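Local coordinates for protein chlorella virus DNA ligase-adenylate (Chlorella virus, PDB 1FVI) that probably seals nicks in duplex DNA as an ATP-dependent ligase, passing through a covalent enzyme-adenylate intermediate, at residues E140-N143 / I144-L148. The protein carries 1 engineered substitution. Residues are numbered along the deposited sequence; the frame is centred on the assembly and turned at random.
Sequences EINN and ITELL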
ATOM      1  N   GLU A 140       0.615  -9.457  11.744  1.00 20.14           N
ATOM      2  CA  GLU A 140       0.369  -9.302  13.171  1.00 25.93           C
ATOM      3  C   GLU A 140       1.560  -8.535  13.751  1.00 26.03           C
ATOM      4  O   GLU A 140       2.698  -8.967  13.631  1.00 24.63           O
ATOM      5  CB  GLU A 140       0.219 -10.654  13.866  1.00 29.29           C
ATOM      6  CG  GLU A 140      -0.022 -10.546  15.376  1.00 46.26           C
ATOM      7  CD  GLU A 140      -0.244 -11.900  16.047  1.00 57.20           C
ATOM      8  OE1 GLU A 140      -1.140 -11.993  16.923  1.00 45.72           O
ATOM      9  OE2 GLU A 140       0.474 -12.867  15.697  1.00 62.27           O
ATOM     10  N   ILE A 141       1.278  -7.353  14.297  1.00 28.83           N
ATOM     11  CA  ILE A 141       2.286  -6.480  14.893  1.00 24.12           C
ATOM     12  C   ILE A 141       2.073  -6.583  16.410  1.00 31.19           C
ATOM     13  O   ILE A 141       0.936  -6.508  16.888  1.00 23.10           O
ATOM     14  CB  ILE A 141       2.089  -5.001  14.408  1.00 20.80           C
ATOM     15  CG1 ILE A 141       2.155  -4.918  12.877  1.00 24.08           C
ATOM     16  CG2 ILE A 141       3.075  -4.060  15.088  1.00 12.87           C
ATOM     17  CD1 ILE A 141       3.491  -5.283  12.278  1.00 27.32           C
ATOM     18  N   ASN A 142       3.166  -6.712  17.164  1.00 21.18           N
ATOM     19  CA  ASN A 142       3.081  -6.870  18.607  1.00 17.57           C
ATOM     20  C   ASN A 142       3.503  -5.697  19.454  1.00 22.20           C
ATOM     21  O   ASN A 142       3.145  -5.629  20.632  1.00 23.82           O
ATOM     22  CB  ASN A 142       3.888  -8.088  19.033  1.00 18.83           C
ATOM     23  CG  ASN A 142       3.314  -9.379  18.505  1.00 31.91           C
ATOM     24  OD1 ASN A 142       2.097  -9.593  18.519  1.00 34.36           O
ATOM     25  ND2 ASN A 142       4.184 -10.250  18.039  1.00 32.36           N
ATOM     26  N   ASN A 143       4.298  -4.799  18.877  1.00 23.52           N
ATOM     27  CA  ASN A 143       4.799  -3.634  19.612  1.00 25.35           C
ATOM     28  C   ASN A 143       5.086  -2.429  18.698  1.00 25.61           C
ATOM     29  O   ASN A 143       5.016  -2.533  17.460  1.00 24.36           O
ATOM     30  CB  ASN A 143       6.050  -4.007  20.451  1.00 23.82           C
ATOM     31  CG  ASN A 143       7.165  -4.646  19.618  1.00 21.72           C
ATOM     32  OD1 ASN A 143       7.502  -5.823  19.794  1.00 23.99           O
ATOM     33  ND2 ASN A 143       7.726  -3.878  18.704  1.00 13.25           N
ATOM     34  N   ILE A 144       5.390  -1.288  19.319  1.00 22.27           N
ATOM     35  CA  ILE A 144       5.678  -0.045  18.592  1.00 28.56           C
ATOM     36  C   ILE A 144       6.856  -0.145  17.601  1.00 24.73           C
ATOM     37  O   ILE A 144       6.787   0.379  16.494  1.00 21.87           O
ATOM     38  CB  ILE A 144       5.878   1.130  19.594  1.00 32.58           C
ATOM     39  CG1 ILE A 144       4.534   1.458  20.252  1.00 16.30           C
ATOM     40  CG2 ILE A 144       6.529   2.346  18.897  1.00 28.15           C
ATOM     41  CD1 ILE A 144       4.598   2.478  21.323  1.00 14.44           C
ATOM     42  N   THR A 145       7.919  -0.830  18.001  1.00 23.39           N
ATOM     43  CA  THR A 145       9.084  -1.017  17.147  1.00 24.00           C
ATOM     44  C   THR A 145       8.658  -1.756  15.890  1.00 20.45           C
ATOM     45  O   THR A 145       9.043  -1.382  14.781  1.00 21.40           O
ATOM     46  CB  THR A 145      10.140  -1.849  17.865  1.00 29.28           C
ATOM     47  OG1 THR A 145      10.298  -1.345  19.195  1.00 34.62           O
ATOM     48  CG2 THR A 145      11.475  -1.792  17.127  1.00 24.59           C
ATOM     49  N   GLU A 146       7.845  -2.792  16.072  1.00 21.55           N
ATOM     50  CA  GLU A 146       7.336  -3.563  14.948  1.00 23.85           C
ATOM     51  C   GLU A 146       6.437  -2.732  14.031  1.00 16.89           C
ATOM     52  O   GLU A 146       6.489  -2.883  12.802  1.00 17.73           O
ATOM     53  CB  GLU A 146       6.617  -4.815  15.434  1.00 21.92           C
ATOM     54  CG  GLU A 146       7.579  -5.957  15.792  1.00 27.51           C
ATOM     55  CD  GLU A 146       6.870  -7.264  16.120  1.00 24.63           C
ATOM     56  OE1 GLU A 146       5.653  -7.372  15.896  1.00 25.30           O
ATOM     57  OE2 GLU A 146       7.532  -8.191  16.619  1.00 29.37           O
ATOM     58  N   LEU A 147       5.640  -1.839  14.623  1.00 18.29           N
ATOM     59  CA  LEU A 147       4.749  -0.954  13.862  1.00 24.50           C
ATOM     60  C   LEU A 147       5.555  -0.001  12.962  1.00 26.27           C
ATOM     61  O   LEU A 147       5.282   0.127  11.769  1.00 19.94           O
ATOM     62  CB  LEU A 147       3.858  -0.131  14.808  1.00 27.21           C
ATOM     63  CG  LEU A 147       2.338  -0.142  14.575  1.00 30.65           C
ATOM     64  CD1 LEU A 147       1.702   1.090  15.200  1.00 16.70           C
ATOM     65  CD2 LEU A 147       2.016  -0.196  13.107  1.00 31.29           C
ATOM     66  N   LEU A 148       6.531   0.689  13.548  1.00 29.69           N
ATOM     67  CA  LEU A 148       7.391   1.598  12.789  1.00 29.02           C
ATOM     68  C   LEU A 148       8.211   0.880  11.694  1.00 19.31           C
ATOM     69  O   LEU A 148       8.338   1.387  10.577  1.00 23.70           O
ATOM     70  CB  LEU A 148       8.313   2.336  13.752  1.00 24.93           C
ATOM     71  CG  LEU A 148       7.483   3.267  14.627  1.00 24.10           C
ATOM     72  CD1 LEU A 148       8.302   3.753  15.783  1.00 25.98           C
ATOM     73  CD2 LEU A 148       6.951   4.411  13.787  1.00 26.65           C
TER
HETATM   74  O   HOH W   1       6.886 -10.219  18.133  1.00 34.00           O
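Where strand 139-141 turns into helix 144-156, Glu-146 in the first turn of the helix reaches back to the residue just after the strand and accepts the backbone N-H of Asn-142. The bond from Asn-142 N to Glu-146 OE1 is 2.9 Å long and fairly straight (159° at the hydrogen), but it meets the carboxylate from above its plane. Glu-146 swings CG opposite its own carbonyl carbon (chi1 -80°) and then runs straight out, so that the carboxylate lies beside the side-chain amide of Asn-142, both pointing the same way, with their planes 47° apart. A water spans the pair, accepting from Asn-142 ND2 at 2.7 Å and donating to Glu-146 OE2 at 2.6 Å. Asn-143 occupies the N-cap position, and its carbonyl O accepts an i to i+4 helical bond from Leu-147 N at 3.0 Å. Strand 139-141 forms an edge of a five-stranded mixed sheet in the nucleotidyltransferase domain, next to strand 21-25, which carries AMP-binding Thr-24 and Pro-25. Beneath the turn, Ile-141 CG2 lies 3.6 Å from Glu-146 CB and 4.0 Å from Leu-147 CB, joining sheet edge to helix on the buried side. Ile-14 extends this apolar layer by touching Leu-147 and Ile-144, while Phe-19 packs on Ile-141 and Ile-144.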